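Long-range contacts in hypothetical conserved protein (Geobacillus kaustophilus, PDB 2QYH), which is of unknown function but belongs to the haloacid dehalogenase-like hydrolases and is probably a magnesium-dependent phosphatase: residues I26-R31 with G246-L251; R45-F50 with D60-F65; P81-K86 with Y162-F167. All blocks are in the same frame, centred on the assembly; numbering follows the deposited sequence.

Following the chain from its N terminus, 26-31 on helix 23-34 is the first segment met and 246-251 on the last helix is its distant partner, so interaction 1 closes a loop that encloses the other two contacts. Within it, interaction 2 closes a short loop through helix 51-57, bringing 45-50 back onto strand 62-64 of the mixed sheet. Interaction 3 follows in series and closes a longer loop, from the start of helix 84-96 to strand 165-171 of the antiparallel sheet. Interactions 1 and 3 lie on opposite sides of the chain's centre, about 38 Å apart between centres. By the same measure interaction 2 is about 21 Å from interaction 1 and 20 Å from interaction 3.

Interaction 1. Residues I26-R31 with G246-L251; sequences IEAVRR and GIWYGL
Trp248 reaches helix 23-34 through a chi1 of 170°, which sets CG opposite the backbone N and sends the six-membered part of the indole to Ala28, Glu27 and Arg31. Ala28 is the nearest residue in backbone register, its CA 5.2 Å from that of Trp248. The Trp248 ring meets Ala28 with its edge, CE3 3.7 Å from Ala28 N, which lies near the ring plane. Next to it, Glu27 CB touches Trp248 CZ3 at 3.9 Å. Arg31 bends at chi2 and chi3 and brings NH1 to 3.9 Å from Trp248 CH2, its guanidinium plane 68° from the indole, so this is no stack. Deeper in, Ala28 CB meets Leu251 CD1 at 3.6 Å and Ile247 CG2 at 4.0 Å. With an alanine replacing Trp248, the indole surface beside Ala28 and Glu27 would go, which would probably open a gap there and deprive the Arg31 chain of one of its neighbours. The small Ala28 is consistent with the short separation of the helix axes, 8.9 Å, at a 38° angle. Ile247 and Leu251 also pack on Phe205 of strand 202-206. With no hydrogen bond or salt bridge between the segments, van der Waals and apolar contact hold the helices here.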
loop_
_atom_site.group_PDB
_atom_site.type_symbol
_atom_site.label_atom_id
_atom_site.label_comp_id
_atom_site.label_asym_id
_atom_site.label_seq_id
_atom_site.Cartn_x
_atom_site.Cartn_y
_atom_site.Cartn_z
ATOM N N ILE D 26 0.437 -2.695 -16.368
ATOM C CA ILE D 26 -0.977 -2.708 -16.018
ATOM C C ILE D 26 -1.736 -3.319 -17.197
ATOM O O ILE D 26 -2.654 -4.114 -17.000
ATOM C CB ILE D 26 -1.510 -1.278 -15.736
ATOM C CG1 ILE D 26 -0.937 -0.766 -14.408
ATOM C CG2 ILE D 26 -3.041 -1.267 -15.713
ATOM C CD1 ILE D 26 -1.437 0.603 -14.015
ATOM N N GLU D 27 -1.347 -2.953 -18.421
ATOM C CA GLU D 27 -1.982 -3.505 -19.622
ATOM C C GLU D 27 -1.665 -4.997 -19.688
ATOM O O GLU D 27 -2.546 -5.822 -19.945
ATOM C CB GLU D 27 -1.432 -2.851 -20.889
ATOM C CG GLU D 27 -2.458 -2.173 -21.794
ATOM C CD GLU D 27 -3.755 -2.951 -21.979
ATOM O OE1 GLU D 27 -4.652 -2.833 -21.116
ATOM O OE2 GLU D 27 -3.885 -3.676 -22.990
ATOM N N ALA D 28 -0.391 -5.325 -19.472
ATOM C CA ALA D 28 0.066 -6.701 -19.500
ATOM C C ALA D 28 -0.819 -7.589 -18.620
ATOM O O ALA D 28 -1.405 -8.564 -19.101
ATOM C CB ALA D 28 1.518 -6.771 -19.028
ATOM N N VAL D 29 -0.915 -7.241 -17.335
ATOM C CA VAL D 29 -1.714 -8.009 -16.390
ATOM C C VAL D 29 -3.174 -8.091 -16.834
ATOM O O VAL D 29 -3.802 -9.151 -16.748
ATOM C CB VAL D 29 -1.638 -7.407 -14.966
ATOM C CG1 VAL D 29 -2.632 -8.090 -14.061
ATOM C CG2 VAL D 29 -0.226 -7.581 -14.396
ATOM N N ARG D 30 -3.711 -6.978 -17.316
ATOM C CA ARG D 30 -5.089 -6.959 -17.783
ATOM C C ARG D 30 -5.278 -8.000 -18.884
ATOM O O ARG D 30 -6.180 -8.828 -18.809
ATOM C CB ARG D 30 -5.447 -5.570 -18.313
ATOM C CG ARG D 30 -6.700 -5.546 -19.147
ATOM C CD ARG D 30 -6.934 -4.187 -19.770
ATOM N NE ARG D 30 -7.991 -4.252 -20.771
ATOM C CZ ARG D 30 -7.809 -4.593 -22.041
ATOM N NH1 ARG D 30 -8.845 -4.629 -22.865
ATOM N NH2 ARG D 30 -6.595 -4.871 -22.497
ATOM N N ARG D 31 -4.412 -7.956 -19.895
ATOM C CA ARG D 31 -4.468 -8.884 -21.017
ATOM C C ARG D 31 -4.347 -10.335 -20.566
ATOM O O ARG D 31 -5.087 -11.193 -21.050
ATOM C CB ARG D 31 -3.362 -8.563 -22.035
ATOM C CG ARG D 31 -3.580 -7.279 -22.831
ATOM C CD ARG D 31 -4.811 -7.399 -23.705
ATOM N NE ARG D 31 -4.692 -8.526 -24.627
ATOM C CZ ARG D 31 -3.997 -8.497 -25.762
ATOM N NH1 ARG D 31 -3.358 -7.391 -26.130
ATOM N NH2 ARG D 31 -3.929 -9.583 -26.523
ATOM N N GLY D 246 9.581 -3.989 -20.165
ATOM C CA GLY D 246 10.126 -5.326 -20.008
ATOM C C GLY D 246 9.094 -6.432 -19.882
ATOM O O GLY D 246 9.147 -7.433 -20.605
ATOM N N ILE D 247 8.145 -6.260 -18.967
ATOM C CA ILE D 247 7.121 -7.270 -18.768
ATOM C C ILE D 247 6.188 -7.439 -19.959
ATOM O O ILE D 247 5.923 -8.562 -20.380
ATOM C CB ILE D 247 6.325 -6.975 -17.503
ATOM C CG1 ILE D 247 7.219 -7.283 -16.302
ATOM C CG2 ILE D 247 5.042 -7.803 -17.476
ATOM C CD1 ILE D 247 6.586 -7.044 -14.984
ATOM N N TRP D 248 5.700 -6.332 -20.509
ATOM C CA TRP D 248 4.813 -6.389 -21.663
ATOM C C TRP D 248 5.506 -7.067 -22.841
ATOM O O TRP D 248 4.958 -7.977 -23.467
ATOM C CB TRP D 248 4.381 -4.975 -22.064
ATOM C CG TRP D 248 3.673 -4.920 -23.381
ATOM C CD1 TRP D 248 4.237 -4.710 -24.607
ATOM C CD2 TRP D 248 2.276 -5.127 -23.616
ATOM N NE1 TRP D 248 3.280 -4.774 -25.591
ATOM C CE2 TRP D 248 2.064 -5.029 -25.008
ATOM C CE3 TRP D 248 1.182 -5.389 -22.782
ATOM C CZ2 TRP D 248 0.803 -5.184 -25.592
ATOM C CZ3 TRP D 248 -0.076 -5.544 -23.361
ATOM C CH2 TRP D 248 -0.252 -5.439 -24.754
ATOM N N TYR D 249 6.719 -6.611 -23.135
ATOM C CA TYR D 249 7.498 -7.156 -24.234
ATOM C C TYR D 249 7.729 -8.649 -24.048
ATOM O O TYR D 249 7.511 -9.444 -24.967
ATOM C CB TYR D 249 8.841 -6.430 -24.335
ATOM C CG TYR D 249 9.716 -6.938 -25.454
ATOM C CD1 TYR D 249 10.777 -7.811 -25.201
ATOM C CD2 TYR D 249 9.459 -6.577 -26.775
ATOM C CE1 TYR D 249 11.560 -8.310 -26.241
ATOM C CE2 TYR D 249 10.234 -7.068 -27.819
ATOM C CZ TYR D 249 11.280 -7.933 -27.549
ATOM O OH TYR D 249 12.039 -8.408 -28.589
ATOM N N GLY D 250 8.173 -9.023 -22.854
ATOM C CA GLY D 250 8.433 -10.422 -22.573
ATOM C C GLY D 250 7.207 -11.285 -22.791
ATOM O O GLY D 250 7.270 -12.300 -23.483
ATOM N N LEU D 251 6.089 -10.879 -22.201
ATOM C CA LEU D 251 4.850 -11.626 -22.331
ATOM C C LEU D 251 4.437 -11.730 -23.800
ATOM O O LEU D 251 3.858 -12.730 -24.227
ATOM C CB LEU D 251 3.743 -10.959 -21.504
ATOM C CG LEU D 251 3.869 -11.043 -19.977
ATOM C CD1 LEU D 251 2.874 -10.091 -19.328
ATOM C CD2 LEU D 251 3.641 -12.487 -19.510
#

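Interaction 2. Residues R45-F50 with D60-F65; sequences RAPFMF and DSFVSF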
loop_
_atom_site.group_PDB
_atom_site.type_symbol
_atom_site.label_atom_id
_atom_site.label_comp_id
_atom_site.label_asym_id
_atom_site.label_seq_id
_atom_site.Cartn_x
_atom_site.Cartn_y
_atom_site.Cartn_z
ATOM N N ARG D 45 8.099 -11.031 1.158
ATOM C CA ARG D 45 7.374 -10.072 1.986
ATOM C C ARG D 45 6.114 -10.622 2.633
ATOM O O ARG D 45 5.598 -11.675 2.250
ATOM C CB ARG D 45 6.977 -8.854 1.158
ATOM C CG ARG D 45 8.121 -8.156 0.495
ATOM C CD ARG D 45 7.616 -6.946 -0.241
ATOM N NE ARG D 45 8.680 -6.255 -0.959
ATOM C CZ ARG D 45 8.516 -5.098 -1.587
ATOM N NH1 ARG D 45 7.329 -4.495 -1.588
ATOM N NH2 ARG D 45 9.542 -4.541 -2.208
ATOM N N ALA D 46 5.629 -9.882 3.623
ATOM C CA ALA D 46 4.408 -10.233 4.332
ATOM C C ALA D 46 3.255 -9.690 3.493
ATOM O O ALA D 46 3.395 -8.674 2.819
ATOM C CB ALA D 46 4.398 -9.579 5.698
ATOM N N PRO D 47 2.102 -10.362 3.515
ATOM C CA PRO D 47 0.973 -9.866 2.725
ATOM C C PRO D 47 0.739 -8.352 2.866
ATOM O O PRO D 47 0.626 -7.639 1.867
ATOM C CB PRO D 47 -0.193 -10.689 3.251
ATOM C CG PRO D 47 0.460 -12.022 3.531
ATOM C CD PRO D 47 1.770 -11.625 4.196
ATOM N N PHE D 48 0.687 -7.864 4.103
ATOM C CA PHE D 48 0.446 -6.449 4.351
ATOM C C PHE D 48 1.535 -5.515 3.850
ATOM O O PHE D 48 1.377 -4.297 3.897
ATOM C CB PHE D 48 0.210 -6.186 5.847
ATOM C CG PHE D 48 1.402 -6.465 6.722
ATOM C CD1 PHE D 48 1.546 -7.696 7.358
ATOM C CD2 PHE D 48 2.384 -5.495 6.912
ATOM C CE1 PHE D 48 2.655 -7.956 8.174
ATOM C CE2 PHE D 48 3.499 -5.747 7.726
ATOM C CZ PHE D 48 3.632 -6.978 8.356
HETATM N N MSE D 49 2.639 -6.070 3.364
HETATM C CA MSE D 49 3.736 -5.247 2.870
HETATM C C MSE D 49 3.662 -4.965 1.378
HETATM O O MSE D 49 4.554 -4.318 0.824
HETATM C CB MSE D 49 5.078 -5.898 3.198
HETATM C CG MSE D 49 5.580 -5.611 4.600
HETATM SE SE MSE D 49 7.160 -6.634 5.052
HETATM C CE MSE D 49 8.413 -5.923 3.754
ATOM N N PHE D 50 2.616 -5.456 0.720
ATOM C CA PHE D 50 2.466 -5.211 -0.713
ATOM C C PHE D 50 1.012 -5.298 -1.163
ATOM O O PHE D 50 0.705 -5.698 -2.290
ATOM C CB PHE D 50 3.361 -6.162 -1.535
ATOM C CG PHE D 50 2.952 -7.612 -1.488
ATOM C CD1 PHE D 50 2.261 -8.188 -2.554
ATOM C CD2 PHE D 50 3.318 -8.420 -0.409
ATOM C CE1 PHE D 50 1.944 -9.548 -2.556
ATOM C CE2 PHE D 50 3.007 -9.788 -0.397
ATOM C CZ PHE D 50 2.317 -10.353 -1.479
ATOM N N ASP D 60 -4.955 -10.903 -6.654
ATOM C CA ASP D 60 -5.360 -11.442 -5.364
ATOM C C ASP D 60 -4.874 -12.880 -5.143
ATOM O O ASP D 60 -5.444 -13.629 -4.353
ATOM C CB ASP D 60 -6.881 -11.350 -5.213
ATOM C CG ASP D 60 -7.620 -12.219 -6.208
ATOM O OD1 ASP D 60 -6.973 -12.738 -7.152
ATOM O OD2 ASP D 60 -8.852 -12.381 -6.047
ATOM N N SER D 61 -3.820 -13.257 -5.860
ATOM C CA SER D 61 -3.211 -14.577 -5.720
ATOM C C SER D 61 -1.736 -14.314 -5.501
ATOM O O SER D 61 -1.163 -13.447 -6.153
ATOM C CB SER D 61 -3.393 -15.406 -6.980
ATOM O OG SER D 61 -4.758 -15.663 -7.201
ATOM N N PHE D 62 -1.115 -15.052 -4.588
ATOM C CA PHE D 62 0.294 -14.831 -4.328
ATOM C C PHE D 62 0.943 -15.837 -3.396
ATOM O O PHE D 62 0.276 -16.596 -2.696
ATOM C CB PHE D 62 0.496 -13.430 -3.744
ATOM C CG PHE D 62 -0.342 -13.146 -2.509
ATOM C CD1 PHE D 62 -1.573 -12.496 -2.616
ATOM C CD2 PHE D 62 0.100 -13.531 -1.243
ATOM C CE1 PHE D 62 -2.350 -12.229 -1.480
ATOM C CE2 PHE D 62 -0.673 -13.269 -0.097
ATOM C CZ PHE D 62 -1.902 -12.615 -0.219
ATOM N N VAL D 63 2.269 -15.826 -3.425
ATOM C CA VAL D 63 3.100 -16.653 -2.576
ATOM C C VAL D 63 3.850 -15.606 -1.764
ATOM O O VAL D 63 4.689 -14.882 -2.307
ATOM C CB VAL D 63 4.141 -17.464 -3.379
ATOM C CG1 VAL D 63 5.134 -18.126 -2.417
ATOM C CG2 VAL D 63 3.459 -18.521 -4.222
ATOM N N SER D 64 3.531 -15.498 -0.479
ATOM C CA SER D 64 4.201 -14.529 0.384
ATOM C C SER D 64 5.004 -15.252 1.464
ATOM O O SER D 64 4.954 -16.475 1.565
ATOM C CB SER D 64 3.176 -13.603 1.032
ATOM O OG SER D 64 2.340 -14.308 1.933
ATOM N N PHE D 65 5.749 -14.489 2.258
ATOM C CA PHE D 65 6.574 -15.047 3.332
ATOM C C PHE D 65 7.463 -16.190 2.839
ATOM O O PHE D 65 7.536 -17.240 3.474
ATOM C CB PHE D 65 5.693 -15.566 4.480
ATOM C CG PHE D 65 5.110 -14.487 5.360
ATOM C CD1 PHE D 65 5.933 -13.548 5.983
ATOM C CD2 PHE D 65 3.744 -14.456 5.626
ATOM C CE1 PHE D 65 5.402 -12.594 6.868
ATOM C CE2 PHE D 65 3.207 -13.509 6.507
ATOM C CZ PHE D 65 4.041 -12.577 7.130
#
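Arg45 O accepts a hydrogen bond from Phe65 N (2.8 Å, N-H...O angle 167°), joining the loop after strand 38-42 to the residue that follows Ser64. Beside it Ala46, Pro47, Phe50, Phe62 and Phe65 form the buried, packed side. Ala46 CA sits over one face of the Phe65 ring, 3.8 Å from its centroid, as a CH-pi contact, while Pro47 CD touches Phe65 CE2 at 3.3 Å. Pro47 CG also approaches Phe62 CE2 at 4.0 Å. Farther along, Phe50 turns its edge to the face of Phe62 in a T-shaped pair, centroids 5.4 Å apart and planes at 80°. A chi1 of 68° in Phe50 holds CG between the backbone N and carbonyl carbon and carries CZ to that face. Ser64 OG is 3.4 Å from Pro47 CG, but its hydrogen bond goes to Tyr69 O on strand 69-72. By contrast, Arg45 is partly exposed and its first side-chain bond points away from 60-65; NH2 pairs with Asp11 and hydrogen-bonds a glycerol, probably from the crystallisation liquor. Asp11 fits the DxDx(T/V) pattern of haloacid dehalogenases at a strand end, so the loop probably borders the active-site pocket of a Rossmann-like core.

Interaction 3. Residues P81-K86 with Y162-F167; sequences PLRREK and YPEFRF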
loop_
_atom_site.group_PDB
_atom_site.type_symbol
_atom_site.label_atom_id
_atom_site.label_comp_id
_atom_site.label_asym_id
_atom_site.label_seq_id
_atom_site.Cartn_x
_atom_site.Cartn_y
_atom_site.Cartn_z
ATOM N N PRO D 81 2.880 -22.212 9.455
ATOM C CA PRO D 81 3.337 -21.341 10.539
ATOM C C PRO D 81 4.669 -21.852 11.064
ATOM O O PRO D 81 5.028 -23.013 10.847
ATOM C CB PRO D 81 2.252 -21.498 11.604
ATOM C CG PRO D 81 1.048 -21.909 10.834
ATOM C CD PRO D 81 1.599 -22.852 9.799
ATOM N N LEU D 82 5.403 -20.980 11.744
ATOM C CA LEU D 82 6.669 -21.356 12.356
ATOM C C LEU D 82 6.275 -22.185 13.580
ATOM O O LEU D 82 5.231 -21.927 14.186
ATOM C CB LEU D 82 7.417 -20.100 12.800
ATOM C CG LEU D 82 8.655 -19.638 12.029
ATOM C CD1 LEU D 82 8.559 -19.988 10.545
ATOM C CD2 LEU D 82 8.810 -18.133 12.240
ATOM N N ARG D 83 7.082 -23.185 13.934
ATOM C CA ARG D 83 6.791 -24.020 15.108
ATOM C C ARG D 83 6.832 -23.158 16.367
ATOM O O ARG D 83 7.903 -22.688 16.765
ATOM C CB ARG D 83 7.816 -25.149 15.227
ATOM C CG ARG D 83 7.711 -26.184 14.124
ATOM C CD ARG D 83 8.850 -27.182 14.183
ATOM N NE ARG D 83 8.979 -27.793 15.502
ATOM C CZ ARG D 83 9.959 -28.626 15.842
ATOM N NH1 ARG D 83 10.892 -28.950 14.956
ATOM N NH2 ARG D 83 10.009 -29.129 17.069
ATOM N N ARG D 84 5.671 -22.956 16.990
ATOM C CA ARG D 84 5.578 -22.123 18.188
ATOM C C ARG D 84 6.618 -22.497 19.242
ATOM O O ARG D 84 7.248 -21.629 19.851
ATOM C CB ARG D 84 4.177 -22.209 18.788
ATOM C CG ARG D 84 3.934 -21.178 19.872
ATOM C CD ARG D 84 2.516 -21.238 20.389
ATOM N NE ARG D 84 2.175 -22.585 20.828
ATOM C CZ ARG D 84 1.072 -22.898 21.500
ATOM N NH1 ARG D 84 0.193 -21.954 21.818
ATOM N NH2 ARG D 84 0.849 -24.157 21.858
ATOM N N GLU D 85 6.789 -23.798 19.449
ATOM C CA GLU D 85 7.757 -24.316 20.408
ATOM C C GLU D 85 9.126 -23.678 20.168
ATOM O O GLU D 85 9.725 -23.088 21.071
ATOM C CB GLU D 85 7.863 -25.832 20.243
ATOM C CG GLU D 85 8.911 -26.505 21.106
ATOM C CD GLU D 85 9.407 -27.800 20.491
ATOM O OE1 GLU D 85 8.562 -28.614 20.058
ATOM O OE2 GLU D 85 10.640 -28.003 20.444
ATOM N N LYS D 86 9.611 -23.803 18.937
ATOM C CA LYS D 86 10.906 -23.259 18.566
ATOM C C LYS D 86 10.940 -21.736 18.555
ATOM O O LYS D 86 11.981 -21.136 18.827
ATOM C CB LYS D 86 11.331 -23.817 17.209
ATOM C CG LYS D 86 11.619 -25.316 17.239
ATOM C CD LYS D 86 12.746 -25.637 18.212
ATOM C CE LYS D 86 12.953 -27.136 18.382
ATOM N NZ LYS D 86 14.014 -27.440 19.390
ATOM N N TYR D 162 19.506 -23.658 16.181
ATOM C CA TYR D 162 18.167 -23.776 15.619
ATOM C C TYR D 162 18.160 -24.189 14.166
ATOM O O TYR D 162 17.845 -23.392 13.284
ATOM C CB TYR D 162 17.423 -22.456 15.787
ATOM C CG TYR D 162 17.189 -22.101 17.234
ATOM C CD1 TYR D 162 16.052 -22.549 17.906
ATOM C CD2 TYR D 162 18.123 -21.343 17.941
ATOM C CE1 TYR D 162 15.848 -22.248 19.246
ATOM C CE2 TYR D 162 17.933 -21.040 19.279
ATOM C CZ TYR D 162 16.794 -21.492 19.926
ATOM O OH TYR D 162 16.595 -21.170 21.248
ATOM N N PRO D 163 18.520 -25.449 13.894
ATOM C CA PRO D 163 18.544 -25.959 12.522
ATOM C C PRO D 163 17.147 -26.078 11.909
ATOM O O PRO D 163 17.015 -26.353 10.718
ATOM C CB PRO D 163 19.244 -27.311 12.671
ATOM C CG PRO D 163 18.857 -27.735 14.067
ATOM C CD PRO D 163 19.036 -26.455 14.839
ATOM N N GLU D 164 16.111 -25.879 12.723
ATOM C CA GLU D 164 14.739 -25.951 12.223
ATOM C C GLU D 164 14.332 -24.631 11.575
ATOM O O GLU D 164 13.266 -24.524 10.960
ATOM C CB GLU D 164 13.754 -26.319 13.340
ATOM C CG GLU D 164 14.119 -25.810 14.712
ATOM C CD GLU D 164 15.105 -26.722 15.412
ATOM O OE1 GLU D 164 14.759 -27.904 15.623
ATOM O OE2 GLU D 164 16.215 -26.261 15.749
ATOM N N PHE D 165 15.187 -23.625 11.724
ATOM C CA PHE D 165 14.946 -22.323 11.117
ATOM C C PHE D 165 16.086 -22.030 10.146
ATOM O O PHE D 165 17.129 -22.678 10.192
ATOM C CB PHE D 165 14.914 -21.209 12.164
ATOM C CG PHE D 165 13.747 -21.273 13.097
ATOM C CD1 PHE D 165 12.484 -21.628 12.635
ATOM C CD2 PHE D 165 13.897 -20.928 14.436
ATOM C CE1 PHE D 165 11.386 -21.639 13.494
ATOM C CE2 PHE D 165 12.810 -20.934 15.298
ATOM C CZ PHE D 165 11.548 -21.291 14.823
ATOM N N ARG D 166 15.876 -21.061 9.263
ATOM C CA ARG D 166 16.903 -20.653 8.316
ATOM C C ARG D 166 17.066 -19.148 8.469
ATOM O O ARG D 166 16.117 -18.393 8.264
ATOM C CB ARG D 166 16.496 -20.980 6.883
ATOM C CG ARG D 166 17.404 -20.353 5.824
ATOM C CD ARG D 166 18.774 -21.021 5.714
ATOM N NE ARG D 166 18.649 -22.459 5.497
ATOM C CZ ARG D 166 18.738 -23.367 6.465
ATOM N NH1 ARG D 166 18.969 -22.982 7.714
ATOM N NH2 ARG D 166 18.553 -24.653 6.192
ATOM N N PHE D 167 18.260 -18.715 8.847
ATOM C CA PHE D 167 18.520 -17.297 9.024
ATOM C C PHE D 167 19.147 -16.720 7.756
ATOM O O PHE D 167 20.243 -17.117 7.359
ATOM C CB PHE D 167 19.434 -17.087 10.237
ATOM C CG PHE D 167 18.874 -17.650 11.518
ATOM C CD1 PHE D 167 18.925 -19.014 11.774
ATOM C CD2 PHE D 167 18.239 -16.820 12.443
ATOM C CE1 PHE D 167 18.347 -19.544 12.928
ATOM C CE2 PHE D 167 17.657 -17.343 13.600
ATOM C CZ PHE D 167 17.710 -18.702 13.843
#
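A salt-bridge network built from Arg83, Glu85, Lys86 and Glu164 spans this contact, where the start of helix 84-96 meets the turn leading into strand 165-171. Lys86 and Glu164 make its link across the segments. Their chains cross at about a right angle, Lys86 CG lying 3.6 Å from Glu164 CG, and the charged ends form a long salt bridge, Lys86 NZ to Glu164 OE1 at 3.9 Å. With CG beside the backbone N (chi1 -67°) and a bend at chi2, the Lys86 chain passes over the guanidinium face of Arg83 before reaching the carboxylate. Arg83 NH1 stands 4.1 Å from Glu164 OE1, but the guanidinium and carboxylate planes are 75° apart and the oxygen lies well out of the guanidinium plane, so only charge attraction is likely here. Within the helix start, the poorly ordered Glu85 accepts a weak hydrogen bond, part of a salt bridge, from Arg83 NH2 at OE1, 3.4 Å. Glu85 OE2 forms a salt bridge with Lys86 NZ at 3.6 Å, so the ammonium group has a carboxylate on each segment, though Glu85 is less well defined.

This helix packs on the five-stranded antiparallel sheet, an alpha/beta unit consistent with the cap of Cof-type haloacid dehalogenase relatives. Phe165, on outermost strand 165-171, forms the apolar part. Phe165 CZ lies 3.5 Å from Lys86 CB, and Phe165 CE1 3.7 Å from Leu82 CG. The ring also touches Leu90 farther along the helix and Val177 of neighbouring strand 174-179. A type I beta turn from Tyr162 to Phe165, closed by Phe165 N to Tyr162 O at 3.1 Å, places Glu164 beside the lysine just ahead of the strand. The Tyr162 ring comes near the Lys86 carbonyl, and its hydroxyl is hydrogen-bonded to Glu93 of the same helix.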